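Nitrophorin Cim l NP (Cimex lectularius, PDB 2IMQ) carries nitric oxide by means of a heme and delivers it to the bitten host during feeding, causing vasodilation. Local coordinates at residues 199-202 with 203-207; 184-187 with 188-191. All blocks are in the same frame, centred on the assembly; numbering follows the deposited sequence. Where two conformers were deposited one is given.

Contact 1: 199-202 with 203-207; sequences DQLK and KAKEQ
A204 N, K205 N and E206 N donate in turn to Q200 O, L201 O and K202 O, three successive i to i+4 bonds of 2.9 Å each that identify the short helix 201-206. The first two are nearly linear, with an N-H...O angle of 168° from A204 to Q200; the third, from E206 to K202, closes to 149°. At the N-terminal end D199 OD2 accepts from L201 N at 3.0 Å, a capping bond that reaches the oxygen from above the carboxylate plane, while OD1 forms a salt bridge with R244. K202 curls back over the same end: its CG sits between the backbone N and the carbonyl carbon (chi1 63°), and bends at chi3 and chi4 bring NZ to a weak bond with D199 O and to M196 O.

Packing is by aliphatic stems. K203 CD lies 4.1 Å from Q200 CG, the two chains crossing at a slant, and Q200 carries its amide onward to R175 N, K147 and E177. K205 CE comes within 4.2 Å of L201 CG, while its ammonium reaches W213 O.

The helix has one face against the fold, where L201 touches R244 and L246 of edge strand 243-248 in the five-stranded sheet, and another, bearing K202 and E206, at the surface.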
loop_
_atom_site.group_PDB
_atom_site.type_symbol
_atom_site.label_atom_id
_atom_site.label_comp_id
_atom_site.label_asym_id
_atom_site.label_seq_id
_atom_site.Cartn_x
_atom_site.Cartn_y
_atom_site.Cartn_z
ATOM N N ASP A 199 -0.832 18.488 -2.381
ATOM C CA ASP A 199 -1.147 17.227 -1.807
ATOM C C ASP A 199 -1.188 17.339 -0.279
ATOM O O ASP A 199 -0.421 18.046 0.344
ATOM C CB ASP A 199 -0.102 16.179 -2.262
ATOM C CG ASP A 199 -0.328 14.860 -1.600
ATOM O OD1 ASP A 199 -1.195 14.068 -2.065
ATOM O OD2 ASP A 199 0.391 14.506 -0.618
ATOM N N GLN A 200 -2.108 16.569 0.300
ATOM C CA GLN A 200 -2.386 16.675 1.761
ATOM C C GLN A 200 -1.448 15.883 2.666
ATOM O O GLN A 200 -1.530 16.023 3.860
ATOM C CB GLN A 200 -3.836 16.295 2.019
ATOM C CG GLN A 200 -4.836 17.287 1.475
ATOM C CD GLN A 200 -6.229 16.809 1.446
ATOM O OE1 GLN A 200 -6.509 15.624 1.248
ATOM N NE2 GLN A 200 -7.155 17.762 1.524
ATOM N N LEU A 201 -0.517 15.096 2.136
ATOM C CA LEU A 201 0.335 14.321 3.036
ATOM C C LEU A 201 1.116 15.259 3.932
ATOM O O LEU A 201 1.249 15.021 5.132
ATOM C CB LEU A 201 1.230 13.365 2.262
ATOM C CG LEU A 201 2.121 12.484 3.170
ATOM C CD1 LEU A 201 1.276 11.605 4.053
ATOM C CD2 LEU A 201 3.019 11.655 2.267
ATOM N N LYS A 202 1.657 16.347 3.400
ATOM C CA LYS A 202 2.400 17.271 4.245
ATOM C C LYS A 202 1.550 17.920 5.307
ATOM O O LYS A 202 2.036 18.235 6.371
ATOM C CB LYS A 202 3.049 18.354 3.386
ATOM C CG LYS A 202 2.110 19.232 2.655
ATOM C CD LYS A 202 2.831 20.371 1.854
ATOM C CE LYS A 202 3.521 19.837 0.648
ATOM N NZ LYS A 202 2.761 18.878 -0.264
ATOM N N LYS A 203 0.276 18.114 4.999
ATOM C CA LYS A 203 -0.698 18.645 5.996
ATOM C C LYS A 203 -0.957 17.641 7.089
ATOM O O LYS A 203 -0.947 18.001 8.271
ATOM C CB LYS A 203 -1.998 19.011 5.317
ATOM C CG LYS A 203 -1.864 20.083 4.240
ATOM C CD LYS A 203 -3.296 20.388 3.680
ATOM C CE LYS A 203 -3.292 21.386 2.602
ATOM N NZ LYS A 203 -3.008 22.675 3.274
ATOM N N ALA A 204 -1.131 16.382 6.728
ATOM C CA ALA A 204 -1.244 15.324 7.705
ATOM C C ALA A 204 -0.015 15.273 8.600
ATOM O O ALA A 204 -0.138 15.211 9.818
ATOM C CB ALA A 204 -1.475 14.010 6.992
ATOM N N LYS A 205 1.169 15.367 7.998
ATOM C CA LYS A 205 2.378 15.367 8.802
ATOM C C LYS A 205 2.523 16.579 9.708
ATOM O O LYS A 205 3.001 16.428 10.828
ATOM C CB LYS A 205 3.620 15.227 7.934
ATOM C CG LYS A 205 3.699 13.925 7.227
ATOM C CD LYS A 205 4.806 13.946 6.225
ATOM C CE LYS A 205 5.297 12.621 5.986
ATOM N NZ LYS A 205 6.558 12.760 5.116
ATOM N N GLU A 206 2.067 17.735 9.273
ATOM C CA GLU A 206 2.065 18.934 10.120
ATOM C C GLU A 206 1.212 18.713 11.363
ATOM O O GLU A 206 1.510 19.262 12.439
ATOM C CB GLU A 206 1.477 20.090 9.371
ATOM C CG GLU A 206 2.395 20.699 8.356
ATOM C CD GLU A 206 1.731 21.783 7.515
ATOM O OE1 GLU A 206 2.349 22.172 6.486
ATOM O OE2 GLU A 206 0.598 22.228 7.834
ATOM N N GLN A 207 0.153 17.924 11.194
ATOM C CA GLN A 207 -0.771 17.519 12.281
ATOM C C GLN A 207 -0.280 16.308 13.030
ATOM O O GLN A 207 -0.996 15.724 13.825
ATOM C CB GLN A 207 -2.177 17.200 11.767
ATOM C CG GLN A 207 -2.999 18.391 11.353
ATOM C CD GLN A 207 -4.494 18.128 11.249
ATOM O OE1 GLN A 207 -5.204 17.840 12.259
ATOM N NE2 GLN A 207 -4.994 18.238 10.024
#

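Contact 2: 184-187 with 188-191; sequences KSLV and DQNN
K184 and D188, one helical turn apart, form a salt bridge: K184 NZ lies 2.8 Å from D188 OD1 and meets that oxygen's syn lone pair, on the side of the other carboxylate oxygen. Bends at chi2 (62°) and chi4 turn the lysine's end toward D188, the two side chains crossing at a slant. The same pair is joined through the backbone by D188 N to K184 O at 2.9 Å.

The remaining backbone bonds record how helix 180-188 ends. Q189 N still donates to S185 O at 3.0 Å, in the i+4 pattern. Beyond it N190 takes a positive phi of 55°, and two bonds turn back into the last turn: N191 N to L186 O at 2.8 Å, and N190 N to V187 O at 2.9 Å. This is a Schellman motif. The two bonds differ in approach, since the N191 donor is tilted by 25° from the carbonyl plane, whereas N190 N stands well above the plane of V187 C=O. V187 O also accepts from K221 NZ, which binds N190 OD1 as well, so one lysine bridges N190, the residue of positive phi, and the last turn.

L186 and N191 are in van der Waals contact, their side chains running alongside each other and pointing the same way. The leucine methyl CD2 lies against the asparagine amide, 3.6 Å from N191 ND2, and is also 3.9 Å from N191 CB.

N191 is the N-cap of helix 192-196, its OD1 accepting from G194 N, so that only Q189 and N190 separate helix 180-188 from the N-cap of the next helix. L195 of that second helix touches both L186 and V187, and V187 also packs on the loop residues P222 and Y233.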
loop_
_atom_site.group_PDB
_atom_site.type_symbol
_atom_site.label_atom_id
_atom_site.label_comp_id
_atom_site.label_asym_id
_atom_site.label_seq_id
_atom_site.Cartn_x
_atom_site.Cartn_y
_atom_site.Cartn_z
ATOM N N LYS A 184 -5.464 19.779 -13.400
ATOM C CA LYS A 184 -5.330 19.206 -14.733
ATOM C C LYS A 184 -4.304 19.958 -15.587
ATOM O O LYS A 184 -3.526 19.353 -16.332
ATOM C CB LYS A 184 -6.654 19.092 -15.423
ATOM C CG LYS A 184 -6.569 18.424 -16.814
ATOM C CD LYS A 184 -6.062 16.990 -16.743
ATOM C CE LYS A 184 -6.413 16.176 -17.990
ATOM N NZ LYS A 184 -6.094 16.921 -19.192
ATOM N N SER A 185 -4.263 21.276 -15.445
ATOM C CA SER A 185 -3.236 22.032 -16.145
ATOM C C SER A 185 -1.839 21.617 -15.719
ATOM O O SER A 185 -0.976 21.464 -16.564
ATOM C CB SER A 185 -3.418 23.518 -15.903
ATOM O OG SER A 185 -2.450 24.270 -16.607
ATOM N N LEU A 186 -1.591 21.424 -14.417
ATOM C CA LEU A 186 -0.304 20.970 -13.962
ATOM C C LEU A 186 0.026 19.573 -14.451
ATOM O O LEU A 186 1.149 19.305 -14.840
ATOM C CB LEU A 186 -0.216 21.094 -12.435
ATOM C CG LEU A 186 -0.192 22.506 -11.878
ATOM C CD1 LEU A 186 -0.325 22.540 -10.394
ATOM C CD2 LEU A 186 1.139 23.230 -12.184
ATOM N N VAL A 187 -0.971 18.690 -14.498
ATOM C CA VAL A 187 -0.765 17.379 -15.075
ATOM C C VAL A 187 -0.323 17.523 -16.546
ATOM O O VAL A 187 0.612 16.880 -16.999
ATOM C CB VAL A 187 -1.994 16.531 -14.948
ATOM C CG1 VAL A 187 -1.872 15.242 -15.757
ATOM C CG2 VAL A 187 -2.297 16.185 -13.457
ATOM N N ASP A 188 -1.037 18.345 -17.303
ATOM C CA ASP A 188 -0.766 18.489 -18.723
ATOM C C ASP A 188 0.642 19.041 -18.928
ATOM O O ASP A 188 1.304 18.735 -19.935
ATOM C CB ASP A 188 -1.765 19.455 -19.364
ATOM C CG ASP A 188 -3.143 18.893 -19.494
ATOM O OD1 ASP A 188 -3.377 17.652 -19.299
ATOM O OD2 ASP A 188 -4.080 19.661 -19.839
ATOM N N GLN A 189 1.126 19.858 -18.028
ATOM C CA GLN A 189 2.473 20.403 -18.064
ATOM C C GLN A 189 3.517 19.481 -17.484
ATOM O O GLN A 189 4.691 19.826 -17.425
ATOM C CB GLN A 189 2.536 21.733 -17.354
ATOM C CG GLN A 189 1.694 22.815 -17.964
ATOM C CD GLN A 189 1.635 24.023 -17.075
ATOM O OE1 GLN A 189 0.621 24.275 -16.413
ATOM N NE2 GLN A 189 2.711 24.782 -17.055
ATOM N N ASN A 190 3.082 18.317 -17.004
ATOM C CA ASN A 190 3.945 17.400 -16.270
ATOM C C ASN A 190 4.611 18.043 -15.077
ATOM O O ASN A 190 5.756 17.694 -14.714
ATOM C CB ASN A 190 5.027 16.699 -17.130
ATOM C CG ASN A 190 5.524 15.437 -16.473
ATOM O OD1 ASN A 190 4.701 14.682 -15.900
ATOM N ND2 ASN A 190 6.849 15.218 -16.457
ATOM N N ASN A 191 3.932 18.991 -14.426
ATOM C CA ASN A 191 4.545 19.621 -13.260
ATOM C C ASN A 191 4.080 18.879 -12.012
ATOM O O ASN A 191 3.226 19.323 -11.259
ATOM C CB ASN A 191 4.191 21.107 -13.199
ATOM C CG ASN A 191 4.966 21.834 -12.153
ATOM O OD1 ASN A 191 5.698 21.224 -11.356
ATOM N ND2 ASN A 191 4.765 23.172 -12.089
#

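Overall arrangement
Contact 2 comes first along the chain, spanning the end of helix 180-188 and the turn into helix 192-196; contact 1 follows, in helix 201-206. Their centres are 22 Å apart and their nearest atoms about 9 Å, so they do not touch. The three helices lie in the connection between strands 165-169 and 243-248, neighbours in the five-stranded sheet. Contact 1 packs on strand 243-248; its centre lies about 18 Å from the centre of the chain, that of contact 2 about 25 Å. Both belong to the DNase I-like fold of this protein and are structural packing within the connection between the two strands, away from the heme site.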